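Local atomic coordinates of putative aldolase (Bacteroides vulgatus ATCC 8482, PDB entry 3DXI), a protein that is of unknown function but is probably an aldolase-like member of the HMGL-like family, built on a closed barrel of eight parallel strands with surrounding helices. Residues Lys24-Asp27 and Ala28-Ala32; Met54-Gly58 and Tyr59-Ser63; Ile106-Pro110 and Gln111-Arg115; Leu197-Gly200 and Leu201-Ser204; Leu244-Phe248 and Asn249-Asn253. All coordinates share one frame; numbering follows the deposited sequence.

How the contacts relate
All five contacts are local and follow one another along the chain, none nesting or crossing. Contact 1 lies within helix 23-34, after the first barrel strand. Contact 2 closes a short helical turn on the way from strand 40-45 to helix 62-71, and touches contact 1 where Val26 CG2 lies 3.6 Å from Phe57 CE2. Contact 3 closes the bend between strand 103-108 and helix 113-124, across the chain's centre from contact 1. Contacts 4 and 5 open helices 200-209 and 248-265, and both touch the second subunit. Contact 5 also packs on contact 1, with Val250 CG1 3.7 Å from Ala32 O, bringing helix 248-265 against helix 23-34.

Contact 1. Residues Lys24-Asp27 and Ala28-Ala32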
loop_
_atom_site.group_PDB
_atom_site.type_symbol
_atom_site.label_atom_id
_atom_site.label_comp_id
_atom_site.label_asym_id
_atom_site.label_seq_id
_atom_site.Cartn_x
_atom_site.Cartn_y
_atom_site.Cartn_z
ATOM N N LYS A 24 11.647 -2.238 28.135
ATOM C CA LYS A 24 12.495 -2.870 27.135
ATOM C C LYS A 24 12.110 -2.417 25.726
ATOM O O LYS A 24 12.979 -2.124 24.901
ATOM C CB LYS A 24 12.422 -4.393 27.259
ATOM C CG LYS A 24 13.427 -4.980 28.259
ATOM C CD LYS A 24 13.399 -4.255 29.614
ATOM C CE LYS A 24 14.232 -4.993 30.669
ATOM N NZ LYS A 24 14.299 -4.269 31.981
ATOM N N ILE A 25 10.813 -2.337 25.450
ATOM C CA ILE A 25 10.381 -1.899 24.132
ATOM C C ILE A 25 10.631 -0.396 24.003
ATOM O O ILE A 25 11.123 0.078 22.982
ATOM C CB ILE A 25 8.880 -2.187 23.891
ATOM C CG1 ILE A 25 8.626 -3.699 23.854
ATOM C CG2 ILE A 25 8.443 -1.572 22.578
ATOM C CD1 ILE A 25 8.700 -4.393 25.222
ATOM N N VAL A 26 10.299 0.347 25.054
ATOM C CA VAL A 26 10.476 1.789 25.052
ATOM C C VAL A 26 11.932 2.191 24.824
ATOM O O VAL A 26 12.202 3.078 24.018
ATOM C CB VAL A 26 9.950 2.413 26.366
ATOM C CG1 VAL A 26 10.231 3.910 26.390
ATOM C CG2 VAL A 26 8.455 2.165 26.483
ATOM N N ASP A 27 12.865 1.542 25.522
ATOM C CA ASP A 27 14.282 1.855 25.348
ATOM C C ASP A 27 14.791 1.473 23.964
ATOM O O ASP A 27 15.557 2.221 23.353
ATOM C CB ASP A 27 15.136 1.156 26.408
ATOM C CG ASP A 27 15.043 1.828 27.765
ATOM O OD1 ASP A 27 14.549 2.970 27.827
ATOM O OD2 ASP A 27 15.472 1.222 28.767
ATOM N N ALA A 28 14.395 0.299 23.481
ATOM C CA ALA A 28 14.808 -0.143 22.156
ATOM C C ALA A 28 14.315 0.890 21.132
ATOM O O ALA A 28 15.059 1.302 20.237
ATOM C CB ALA A 28 14.215 -1.516 21.854
ATOM N N TYR A 29 13.058 1.305 21.277
ATOM C CA TYR A 29 12.466 2.301 20.381
ATOM C C TYR A 29 13.264 3.609 20.410
ATOM O O TYR A 29 13.762 4.055 19.381
ATOM C CB TYR A 29 11.005 2.583 20.771
ATOM C CG TYR A 29 10.389 3.777 20.056
ATOM C CD1 TYR A 29 10.032 3.706 18.708
ATOM C CD2 TYR A 29 10.181 4.985 20.730
ATOM C CE1 TYR A 29 9.484 4.806 18.046
ATOM C CE2 TYR A 29 9.633 6.091 20.079
ATOM C CZ TYR A 29 9.285 5.997 18.740
ATOM O OH TYR A 29 8.734 7.081 18.103
ATOM N N ILE A 30 13.394 4.213 21.588
ATOM C CA ILE A 30 14.126 5.474 21.718
ATOM C C ILE A 30 15.540 5.405 21.140
ATOM O O ILE A 30 15.972 6.321 20.437
ATOM C CB ILE A 30 14.207 5.926 23.195
ATOM C CG1 ILE A 30 12.801 6.214 23.741
ATOM C CG2 ILE A 30 15.086 7.165 23.317
ATOM C CD1 ILE A 30 12.127 7.451 23.141
ATOM N N LEU A 31 16.260 4.325 21.422
ATOM C CA LEU A 31 17.624 4.188 20.913
ATOM C C LEU A 31 17.678 3.983 19.399
ATOM O O LEU A 31 18.599 4.462 18.735
ATOM C CB LEU A 31 18.350 3.047 21.632
ATOM C CG LEU A 31 18.582 3.323 23.123
ATOM C CD1 LEU A 31 19.172 2.094 23.796
ATOM C CD2 LEU A 31 19.504 4.525 23.285
ATOM N N ALA A 32 16.696 3.275 18.851
ATOM C CA ALA A 32 16.655 3.055 17.409
ATOM C C ALA A 32 16.409 4.394 16.718
ATOM O O ALA A 32 17.010 4.689 15.691
ATOM C CB ALA A 32 15.539 2.079 17.052
#
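Ile30 and Val26 meet one helical turn apart, and the strongest links between Lys24-Asp27 and Ala28-Ala32 are those of the backbone. Each carbonyl of the first segment accepts a hydrogen bond from the amide four residues on. The bond from Ile30 N to Val26 O is 2.9 Å long and almost straight, with an N-H...O angle of 177°. Those from Tyr29 N to Ile25 O and from Leu31 N to Asp27 O have the same length. Ala28 N stands 3.1 Å from Lys24 O.

Carbon-to-oxygen contacts form a second group. With chi1 at -64°, Ile30 keeps CG1 beside its own backbone N, and this branch comes to 3.2 Å from Val26 O, next to the amide bonded to the same oxygen. Leu31 repeats the pattern, its CG lying 3.2 Å from Asp27 O.

Apolar side-chain contact is slight: Val26 CG1 and Ile30 CG1 are 4.4 Å apart. The two side chains lie on the same flank of the helix and both pack on Leu68 of helix 62-71.

The polar ends look elsewhere. The Tyr29 ring leads away from the preceding turn, and its OH hydrogen-bonds Asp7 OD1, while Asp27 OD1 is bonded to His67 NE2.

Regular backbone bonding therefore sets the spacing of these turns and satisfies their carbonyls, while the side chains attach helix 23-34 to neighbouring elements: Val26, Ile30 and Asp27 to helix 62-71, Ile25 and Ala32 to helix 248-265, Tyr29 to the Asp7 carboxylate.

Contact 2. Residues Met54-Gly58 and Tyr59-Ser63; sequences MGKFG and YTPVS
The Tyr59 ring lies alongside the backbone of Met54, a selenomethionine, and turns one edge to it. Met54 O sits at that edge, near the ring plane and 3.4 Å from Tyr59 CE2, while Met54 CB touches the same carbon at 3.7 Å. With chi1 at -69°, Tyr59 CG stays beside its own backbone N, which swings the ring back over the preceding residues. At its far end the hydroxyl is 2.8 Å from a water, which accepts from Met54 N, and Tyr59 OH is hydrogen-bonded to Ser50 N as well. The Met54 chain bends at chi3 and brings CE back to 3.4 Å from Gly58 CA.

Between these side chains the backbone makes a short, weakly bonded helical turn in the connection from barrel strand 40-45 to helix 62-71. Lys56 O is gripped by two amides: Thr60 N, 2.7 Å away and in the carbonyl plane, and Tyr59 N, which comes from well above that plane. Thr60 then leaves the helical conformation with a positive phi of 37°, and Pro61 takes the N-cap position of the next helix.

On the other flank Lys56 CG lies 3.7 Å above one face of the Phe57 ring, toward its rim. Thr60 OG1 approaches Phe57 O at 3.5 Å, but its hydrogen bond is with Tyr45 O, at the end of strand 40-45.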
loop_
_atom_site.group_PDB
_atom_site.type_symbol
_atom_site.label_atom_id
_atom_site.label_comp_id
_atom_site.label_asym_id
_atom_site.label_seq_id
_atom_site.Cartn_x
_atom_site.Cartn_y
_atom_site.Cartn_z
HETATM N N MSE A 54 -6.361 4.073 31.287
HETATM C CA MSE A 54 -5.427 4.533 30.274
HETATM C C MSE A 54 -4.065 4.233 30.871
HETATM O O MSE A 54 -3.837 4.512 32.043
HETATM C CB MSE A 54 -5.556 6.035 30.023
HETATM C CG MSE A 54 -6.678 6.403 29.080
HETATM SE SE MSE A 54 -6.274 8.025 28.107
HETATM C CE MSE A 54 -4.985 7.291 26.870
ATOM N N GLY A 55 -3.168 3.670 30.070
ATOM C CA GLY A 55 -1.840 3.330 30.556
ATOM C C GLY A 55 -0.792 4.430 30.553
ATOM O O GLY A 55 -1.078 5.600 30.283
ATOM N N LYS A 56 0.438 4.028 30.851
ATOM C CA LYS A 56 1.581 4.925 30.927
ATOM C C LYS A 56 1.626 6.063 29.911
ATOM O O LYS A 56 1.602 7.234 30.293
ATOM C CB LYS A 56 2.886 4.120 30.840
ATOM C CG LYS A 56 4.146 4.987 30.776
ATOM C CD LYS A 56 5.391 4.208 31.171
ATOM C CE LYS A 56 5.337 3.825 32.647
ATOM N NZ LYS A 56 6.569 3.107 33.101
ATOM N N PHE A 57 1.672 5.726 28.624
ATOM C CA PHE A 57 1.771 6.744 27.584
ATOM C C PHE A 57 0.493 7.476 27.194
ATOM O O PHE A 57 0.435 8.170 26.179
ATOM C CB PHE A 57 2.492 6.145 26.378
ATOM C CG PHE A 57 3.934 5.816 26.672
ATOM C CD1 PHE A 57 4.904 6.817 26.667
ATOM C CD2 PHE A 57 4.304 4.531 27.056
ATOM C CE1 PHE A 57 6.215 6.546 27.044
ATOM C CE2 PHE A 57 5.618 4.248 27.438
ATOM C CZ PHE A 57 6.572 5.259 27.432
ATOM N N GLY A 58 -0.522 7.329 28.034
ATOM C CA GLY A 58 -1.770 8.036 27.831
ATOM C C GLY A 58 -1.657 9.254 28.734
ATOM O O GLY A 58 -2.354 10.255 28.558
ATOM N N TYR A 59 -0.741 9.155 29.699
ATOM C CA TYR A 59 -0.472 10.215 30.675
ATOM C C TYR A 59 0.962 10.736 30.575
ATOM O O TYR A 59 1.246 11.858 30.998
ATOM C CB TYR A 59 -0.700 9.696 32.101
ATOM C CG TYR A 59 -2.143 9.400 32.436
ATOM C CD1 TYR A 59 -3.059 10.434 32.627
ATOM C CD2 TYR A 59 -2.601 8.084 32.541
ATOM C CE1 TYR A 59 -4.387 10.170 32.910
ATOM C CE2 TYR A 59 -3.937 7.810 32.825
ATOM C CZ TYR A 59 -4.819 8.858 33.006
ATOM O OH TYR A 59 -6.134 8.599 33.291
ATOM N N THR A 60 1.855 9.914 30.026
ATOM C CA THR A 60 3.269 10.256 29.862
ATOM C C THR A 60 3.804 11.074 31.047
ATOM O O THR A 60 4.100 12.264 30.929
ATOM C CB THR A 60 3.500 11.028 28.544
ATOM O OG1 THR A 60 2.761 10.400 27.489
ATOM C CG2 THR A 60 4.988 11.005 28.160
ATOM N N PRO A 61 3.943 10.428 32.215
ATOM C CA PRO A 61 4.437 11.089 33.427
ATOM C C PRO A 61 5.843 11.678 33.305
ATOM O O PRO A 61 6.638 11.259 32.465
ATOM C CB PRO A 61 4.364 9.976 34.475
ATOM C CG PRO A 61 4.598 8.747 33.672
ATOM C CD PRO A 61 3.738 8.990 32.454
ATOM N N VAL A 62 6.136 12.653 34.161
ATOM C CA VAL A 62 7.436 13.310 34.188
ATOM C C VAL A 62 8.591 12.320 34.338
ATOM O O VAL A 62 9.594 12.425 33.639
ATOM C CB VAL A 62 7.501 14.334 35.347
ATOM C CG1 VAL A 62 8.924 14.861 35.512
ATOM C CG2 VAL A 62 6.539 15.478 35.072
ATOM N N SER A 63 8.451 11.362 35.253
ATOM C CA SER A 63 9.500 10.378 35.475
ATOM C C SER A 63 9.916 9.717 34.163
ATOM O O SER A 63 11.105 9.542 33.902
ATOM C CB SER A 63 9.041 9.316 36.483
ATOM O OG SER A 63 7.866 8.647 36.048
HETATM O O HOH W 1 -6.932 5.941 33.861
#

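Contact 3. Residues Ile106-Pro110 and Gln111-Arg115; sequences IAIDP and QNIDR
Asp109, Pro110 and Gln111 make up most of this bend. The aspartate serves its followers with two oxygens. Its OD1 accepts from Gln111 N at 2.9 Å in a nearly straight bond (168°), met on the anti side of the carboxylate and 30° out of its plane. Its backbone O takes Asn112 N at 2.7 Å. With CG anti to the backbone N (chi1 177°), the carboxylate swings forward over the turn, and OD1 also lies 3.3 Å from Gln111 CB; the two side chains run side by side, pointing the same way.

Pro110 occupies the corner, and its carbonyl oxygen receives a weak bond from Ile113 N, at 3.3 Å.

A water bridges the two segments, accepting from Asp109 N and donating to Asn112 OD1. On the buried side Ile108 CG2 faces Ile113 CD1 at 4.4 Å, and both residues pack on Phe132 of the next barrel strand.

Side-chain and backbone bonds thus combine an Asx turn with a beta turn, at the point where strand 103-108 gives way to helix 113-124 in a beta-alpha-beta unit of the TIM barrel.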
loop_
_atom_site.group_PDB
_atom_site.type_symbol
_atom_site.label_atom_id
_atom_site.label_comp_id
_atom_site.label_asym_id
_atom_site.label_seq_id
_atom_site.Cartn_x
_atom_site.Cartn_y
_atom_site.Cartn_z
ATOM N N ILE A 106 -1.576 19.398 19.097
ATOM C CA ILE A 106 -2.978 19.436 19.488
ATOM C C ILE A 106 -3.853 18.740 18.453
ATOM O O ILE A 106 -3.821 19.099 17.277
ATOM C CB ILE A 106 -3.449 20.899 19.628
ATOM C CG1 ILE A 106 -2.467 21.665 20.527
ATOM C CG2 ILE A 106 -4.858 20.946 20.195
ATOM C CD1 ILE A 106 -2.701 23.166 20.583
ATOM N N ALA A 107 -4.619 17.741 18.882
ATOM C CA ALA A 107 -5.525 17.041 17.970
ATOM C C ALA A 107 -6.747 17.938 17.896
ATOM O O ALA A 107 -7.456 18.110 18.883
ATOM C CB ALA A 107 -5.903 15.672 18.521
ATOM N N ILE A 108 -6.991 18.493 16.713
ATOM C CA ILE A 108 -8.088 19.433 16.511
ATOM C C ILE A 108 -9.113 19.093 15.434
ATOM O O ILE A 108 -8.763 18.676 14.327
ATOM C CB ILE A 108 -7.521 20.827 16.154
ATOM C CG1 ILE A 108 -6.460 21.238 17.179
ATOM C CG2 ILE A 108 -8.647 21.852 16.090
ATOM C CD1 ILE A 108 -5.633 22.434 16.756
ATOM N N ASP A 109 -10.384 19.291 15.771
ATOM C CA ASP A 109 -11.469 19.095 14.819
ATOM C C ASP A 109 -11.602 20.496 14.219
ATOM O O ASP A 109 -11.798 21.463 14.958
ATOM C CB ASP A 109 -12.769 18.717 15.538
ATOM C CG ASP A 109 -13.950 18.572 14.583
ATOM O OD1 ASP A 109 -14.042 19.349 13.611
ATOM O OD2 ASP A 109 -14.798 17.688 14.817
ATOM N N PRO A 110 -11.488 20.625 12.883
ATOM C CA PRO A 110 -11.588 21.915 12.179
ATOM C C PRO A 110 -12.722 22.832 12.651
ATOM O O PRO A 110 -12.642 24.057 12.539
ATOM C CB PRO A 110 -11.727 21.506 10.708
ATOM C CG PRO A 110 -12.292 20.123 10.779
ATOM C CD PRO A 110 -11.523 19.511 11.921
ATOM N N GLN A 111 -13.772 22.221 13.183
ATOM C CA GLN A 111 -14.928 22.942 13.710
ATOM C C GLN A 111 -14.548 23.810 14.918
ATOM O O GLN A 111 -15.179 24.838 15.179
ATOM C CB GLN A 111 -15.997 21.924 14.118
ATOM C CG GLN A 111 -17.111 22.463 14.999
ATOM C CD GLN A 111 -18.379 22.760 14.231
ATOM O OE1 GLN A 111 -18.827 21.957 13.409
ATOM N NE2 GLN A 111 -18.977 23.909 14.508
ATOM N N ASN A 112 -13.508 23.392 15.636
ATOM C CA ASN A 112 -13.031 24.086 16.834
ATOM C C ASN A 112 -11.679 24.784 16.658
ATOM O O ASN A 112 -10.962 25.008 17.635
ATOM C CB ASN A 112 -12.915 23.078 17.979
ATOM C CG ASN A 112 -14.191 22.305 18.197
ATOM O OD1 ASN A 112 -14.174 21.079 18.322
ATOM N ND2 ASN A 112 -15.310 23.015 18.244
ATOM N N ILE A 113 -11.330 25.132 15.427
ATOM C CA ILE A 113 -10.050 25.782 15.164
ATOM C C ILE A 113 -9.839 27.066 15.981
ATOM O O ILE A 113 -8.764 27.270 16.547
ATOM C CB ILE A 113 -9.884 26.080 13.642
ATOM C CG1 ILE A 113 -8.431 26.452 13.334
ATOM C CG2 ILE A 113 -10.835 27.179 13.206
ATOM C CD1 ILE A 113 -7.452 25.316 13.584
ATOM N N ASP A 114 -10.858 27.922 16.060
ATOM C CA ASP A 114 -10.724 29.166 16.813
ATOM C C ASP A 114 -10.468 28.931 18.298
ATOM O O ASP A 114 -9.688 29.650 18.918
ATOM C CB ASP A 114 -11.961 30.058 16.642
ATOM C CG ASP A 114 -12.035 30.709 15.265
ATOM O OD1 ASP A 114 -10.982 31.116 14.728
ATOM O OD2 ASP A 114 -13.154 30.835 14.722
ATOM N N ARG A 115 -11.125 27.928 18.874
ATOM C CA ARG A 115 -10.936 27.621 20.288
ATOM C C ARG A 115 -9.533 27.047 20.482
ATOM O O ARG A 115 -8.880 27.292 21.499
ATOM C CB ARG A 115 -11.985 26.605 20.751
ATOM C CG ARG A 115 -12.085 26.455 22.257
ATOM C CD ARG A 115 -12.554 25.056 22.623
ATOM N NE ARG A 115 -13.844 24.725 22.037
ATOM C CZ ARG A 115 -14.228 23.492 21.719
ATOM N NH1 ARG A 115 -13.417 22.461 21.918
ATOM N NH2 ARG A 115 -15.438 23.285 21.219
HETATM O O HOH W 2 -11.481 19.756 18.573
#

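Contact 4. Residues Leu197-Gly200 and Leu201-Ser204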
loop_
_atom_site.group_PDB
_atom_site.type_symbol
_atom_site.label_atom_id
_atom_site.label_comp_id
_atom_site.label_asym_id
_atom_site.label_seq_id
_atom_site.Cartn_x
_atom_site.Cartn_y
_atom_site.Cartn_z
ATOM N N LEU A 197 -6.329 2.868 2.114
ATOM C CA LEU A 197 -6.233 2.530 0.691
ATOM C C LEU A 197 -4.783 2.316 0.270
ATOM O O LEU A 197 -4.474 2.231 -0.922
ATOM C CB LEU A 197 -6.842 3.643 -0.165
ATOM C CG LEU A 197 -8.358 3.821 -0.055
ATOM C CD1 LEU A 197 -8.806 5.012 -0.911
ATOM C CD2 LEU A 197 -9.052 2.531 -0.501
ATOM N N GLN A 198 -3.902 2.230 1.259
ATOM C CA GLN A 198 -2.475 2.058 1.022
ATOM C C GLN A 198 -1.883 3.171 0.152
ATOM O O GLN A 198 -0.987 2.938 -0.663
ATOM C CB GLN A 198 -2.194 0.678 0.417
ATOM C CG GLN A 198 -2.350 -0.455 1.435
ATOM C CD GLN A 198 -1.977 -1.815 0.876
ATOM O OE1 GLN A 198 -1.431 -1.917 -0.221
ATOM N NE2 GLN A 198 -2.253 -2.865 1.636
ATOM N N LEU A 199 -2.392 4.387 0.334
ATOM C CA LEU A 199 -1.890 5.540 -0.406
ATOM C C LEU A 199 -0.995 6.391 0.508
ATOM O O LEU A 199 -0.557 7.480 0.132
ATOM C CB LEU A 199 -3.050 6.390 -0.937
ATOM C CG LEU A 199 -3.940 5.784 -2.034
ATOM C CD1 LEU A 199 -5.049 6.775 -2.405
ATOM C CD2 LEU A 199 -3.091 5.450 -3.257
ATOM N N GLY A 200 -0.727 5.883 1.708
ATOM C CA GLY A 200 0.112 6.612 2.640
ATOM C C GLY A 200 1.459 7.008 2.057
ATOM O O GLY A 200 1.864 8.165 2.149
ATOM N N LEU A 201 2.166 6.055 1.453
ATOM C CA LEU A 201 3.472 6.357 0.882
ATOM C C LEU A 201 3.394 7.348 -0.274
ATOM O O LEU A 201 4.052 8.386 -0.245
ATOM C CB LEU A 201 4.174 5.081 0.395
ATOM C CG LEU A 201 5.523 5.311 -0.309
ATOM C CD1 LEU A 201 6.554 5.855 0.675
ATOM C CD2 LEU A 201 6.010 4.013 -0.921
ATOM N N ILE A 202 2.589 7.044 -1.287
ATOM C CA ILE A 202 2.513 7.938 -2.432
ATOM C C ILE A 202 1.980 9.330 -2.096
ATOM O O ILE A 202 2.420 10.317 -2.688
ATOM C CB ILE A 202 1.702 7.312 -3.612
ATOM C CG1 ILE A 202 1.943 8.140 -4.874
ATOM C CG2 ILE A 202 0.215 7.244 -3.282
ATOM C CD1 ILE A 202 3.439 8.304 -5.220
ATOM N N ASN A 203 1.038 9.424 -1.156
ATOM C CA ASN A 203 0.524 10.738 -0.764
ATOM C C ASN A 203 1.667 11.522 -0.105
ATOM O O ASN A 203 1.853 12.708 -0.368
ATOM C CB ASN A 203 -0.625 10.628 0.248
ATOM C CG ASN A 203 -1.945 10.233 -0.387
ATOM O OD1 ASN A 203 -2.193 10.502 -1.559
ATOM N ND2 ASN A 203 -2.814 9.616 0.402
ATOM N N SER A 204 2.423 10.850 0.760
ATOM C CA SER A 204 3.537 11.489 1.462
ATOM C C SER A 204 4.641 11.925 0.498
ATOM O O SER A 204 5.155 13.038 0.594
ATOM C CB SER A 204 4.102 10.545 2.528
ATOM O OG SER A 204 3.088 10.149 3.445
HETATM O O HOH W 3 1.267 4.473 -1.602
#
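The Asn203 carboxamide folds back beside Leu199, with ND2 3.5 Å from Leu199 CB. The same ND2 is 3.1 Å from Leu199 O, but the angle is too poor for a hydrogen bond, and it donates instead to Ile169 O. Leu199 O is taken by Asn203 N at 2.8 Å. A chi1 of -77° holds the amide back toward the first turn by keeping CG beside the Asn203 backbone N.

The next flat group is the Gly200 carbonyl, which is held from both faces. Ser204 OG donates to Gly200 O at 2.7 Å, and Ser204 N reaches the same oxygen at 3.1 Å from the opposite face of its plane. The buried serine hydroxyl is thereby satisfied within its own helix.

Leu199 and Ile202 lie side by side and point the same way, with Leu199 CD2 3.8 Å from Ile202 CG2. Beyond them, both residues pack on Ile202 of the second subunit. A water completes the turn, donating to Gln198 O and accepting from Ile202 N at 2.9 Å.

At the helix start Gly200 N is hydrogen-bonded to Asp195 OD1. The arrangement is a helix N-terminus with Leu199 at the N-cap position, opening helix 200-209, which follows barrel strand 189-192 in the chain, and placing its first turn in the subunit interface.

Contact 5. Residues Leu244-Phe248 and Asn249-Asn253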
loop_
_atom_site.group_PDB
_atom_site.type_symbol
_atom_site.label_atom_id
_atom_site.label_comp_id
_atom_site.label_asym_id
_atom_site.label_seq_id
_atom_site.Cartn_x
_atom_site.Cartn_y
_atom_site.Cartn_z
ATOM N N LEU A 244 18.427 9.719 0.910
ATOM C CA LEU A 244 18.435 9.752 2.371
ATOM C C LEU A 244 19.232 8.580 2.929
ATOM O O LEU A 244 18.892 7.427 2.684
ATOM C CB LEU A 244 17.004 9.686 2.921
ATOM C CG LEU A 244 16.835 9.865 4.434
ATOM C CD1 LEU A 244 17.187 11.301 4.803
ATOM C CD2 LEU A 244 15.409 9.543 4.850
ATOM N N ASN A 245 20.297 8.869 3.671
ATOM C CA ASN A 245 21.082 7.795 4.261
ATOM C C ASN A 245 20.276 7.157 5.387
ATOM O O ASN A 245 19.740 7.851 6.248
ATOM C CB ASN A 245 22.413 8.316 4.804
ATOM C CG ASN A 245 23.195 7.242 5.543
ATOM O OD1 ASN A 245 23.282 6.096 5.091
ATOM N ND2 ASN A 245 23.774 7.608 6.684
ATOM N N VAL A 246 20.193 5.829 5.369
ATOM C CA VAL A 246 19.446 5.084 6.379
ATOM C C VAL A 246 20.201 3.854 6.878
ATOM O O VAL A 246 20.809 3.127 6.086
ATOM C CB VAL A 246 18.088 4.600 5.816
ATOM C CG1 VAL A 246 17.387 3.693 6.826
ATOM C CG2 VAL A 246 17.214 5.784 5.483
ATOM N N ASP A 247 20.157 3.619 8.188
ATOM C CA ASP A 247 20.797 2.440 8.769
ATOM C C ASP A 247 19.708 1.378 8.804
ATOM O O ASP A 247 18.890 1.337 9.724
ATOM C CB ASP A 247 21.275 2.691 10.198
ATOM C CG ASP A 247 21.992 1.483 10.785
ATOM O OD1 ASP A 247 21.706 0.351 10.345
ATOM O OD2 ASP A 247 22.833 1.659 11.687
ATOM N N PHE A 248 19.704 0.527 7.789
ATOM C CA PHE A 248 18.704 -0.518 7.670
ATOM C C PHE A 248 18.818 -1.625 8.709
ATOM O O PHE A 248 17.841 -2.324 8.981
ATOM C CB PHE A 248 18.751 -1.082 6.256
ATOM C CG PHE A 248 18.226 -0.129 5.220
ATOM C CD1 PHE A 248 16.857 0.054 5.063
ATOM C CD2 PHE A 248 19.099 0.613 4.425
ATOM C CE1 PHE A 248 16.363 0.960 4.132
ATOM C CE2 PHE A 248 18.615 1.526 3.488
ATOM C CZ PHE A 248 17.246 1.701 3.339
ATOM N N ASN A 249 20.005 -1.788 9.286
ATOM C CA ASN A 249 20.201 -2.812 10.302
ATOM C C ASN A 249 19.333 -2.431 11.492
ATOM O O ASN A 249 18.595 -3.266 12.022
ATOM C CB ASN A 249 21.679 -2.903 10.709
ATOM C CG ASN A 249 22.531 -3.613 9.661
ATOM O OD1 ASN A 249 22.087 -3.847 8.538
ATOM N ND2 ASN A 249 23.767 -3.952 10.026
ATOM N N VAL A 250 19.414 -1.163 11.891
ATOM C CA VAL A 250 18.612 -0.645 12.999
ATOM C C VAL A 250 17.125 -0.693 12.634
ATOM O O VAL A 250 16.294 -1.067 13.453
ATOM C CB VAL A 250 18.993 0.824 13.339
ATOM C CG1 VAL A 250 17.977 1.423 14.304
ATOM C CG2 VAL A 250 20.394 0.871 13.962
ATOM N N LEU A 251 16.794 -0.312 11.404
ATOM C CA LEU A 251 15.406 -0.318 10.964
ATOM C C LEU A 251 14.823 -1.731 11.090
ATOM O O LEU A 251 13.723 -1.914 11.608
ATOM C CB LEU A 251 15.310 0.178 9.513
ATOM C CG LEU A 251 13.917 0.457 8.936
ATOM C CD1 LEU A 251 13.132 1.383 9.863
ATOM C CD2 LEU A 251 14.073 1.096 7.560
ATOM N N GLY A 252 15.566 -2.727 10.621
ATOM C CA GLY A 252 15.098 -4.098 10.718
ATOM C C GLY A 252 14.942 -4.543 12.162
ATOM O O GLY A 252 13.991 -5.250 12.504
ATOM N N ASN A 253 15.872 -4.136 13.023
ATOM C CA ASN A 253 15.795 -4.517 14.424
ATOM C C ASN A 253 14.614 -3.880 15.150
ATOM O O ASN A 253 13.977 -4.526 15.978
ATOM C CB ASN A 253 17.089 -4.172 15.164
ATOM C CG ASN A 253 18.275 -4.992 14.682
ATOM O OD1 ASN A 253 18.108 -6.103 14.174
ATOM N ND2 ASN A 253 19.479 -4.452 14.849
#
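From Asp247 the backbone passes from an extended run into helix 248-265, and Leu251 N closes the first turn on Asp247 O at 3.2 Å, with Gly252 N following on Phe248 O at 2.8 Å. The Asp247 side chain turns forward, CG lying anti to its backbone N (chi1 -178°), and OD1 caps the amides at the helix start. Val250 N meets OD1 at 3.2 Å from above the carboxylate plane, 64° out of it, in a fairly straight bond; the second bond, from Asn249 N, is weak and bent. The other oxygen, OD2, lies 3.4 Å from Val250 CG2, where the two side chains cross at about a right angle.

Apolar groups gather on another side. Val246 CG1 sits 3.9 Å above one face of the Phe248 ring, over its centre, and 4.3 Å from Leu251 CD2. Phe248 and Leu251 run side by side, Phe248 CD1 being 3.9 Å from the same methyl.

Asn298 of the second subunit joins the cap: its ND2 donates to Asp247 OD1, its OD1 accepts from Phe248 N, and its N bonds Asn249 OD1.

An aspartate N-cap, flanked by a hydrophobic staple between Val246 just before it and Leu251 in the first turn, is a classic helix-start signal, and here it also forms part of the dimer interface.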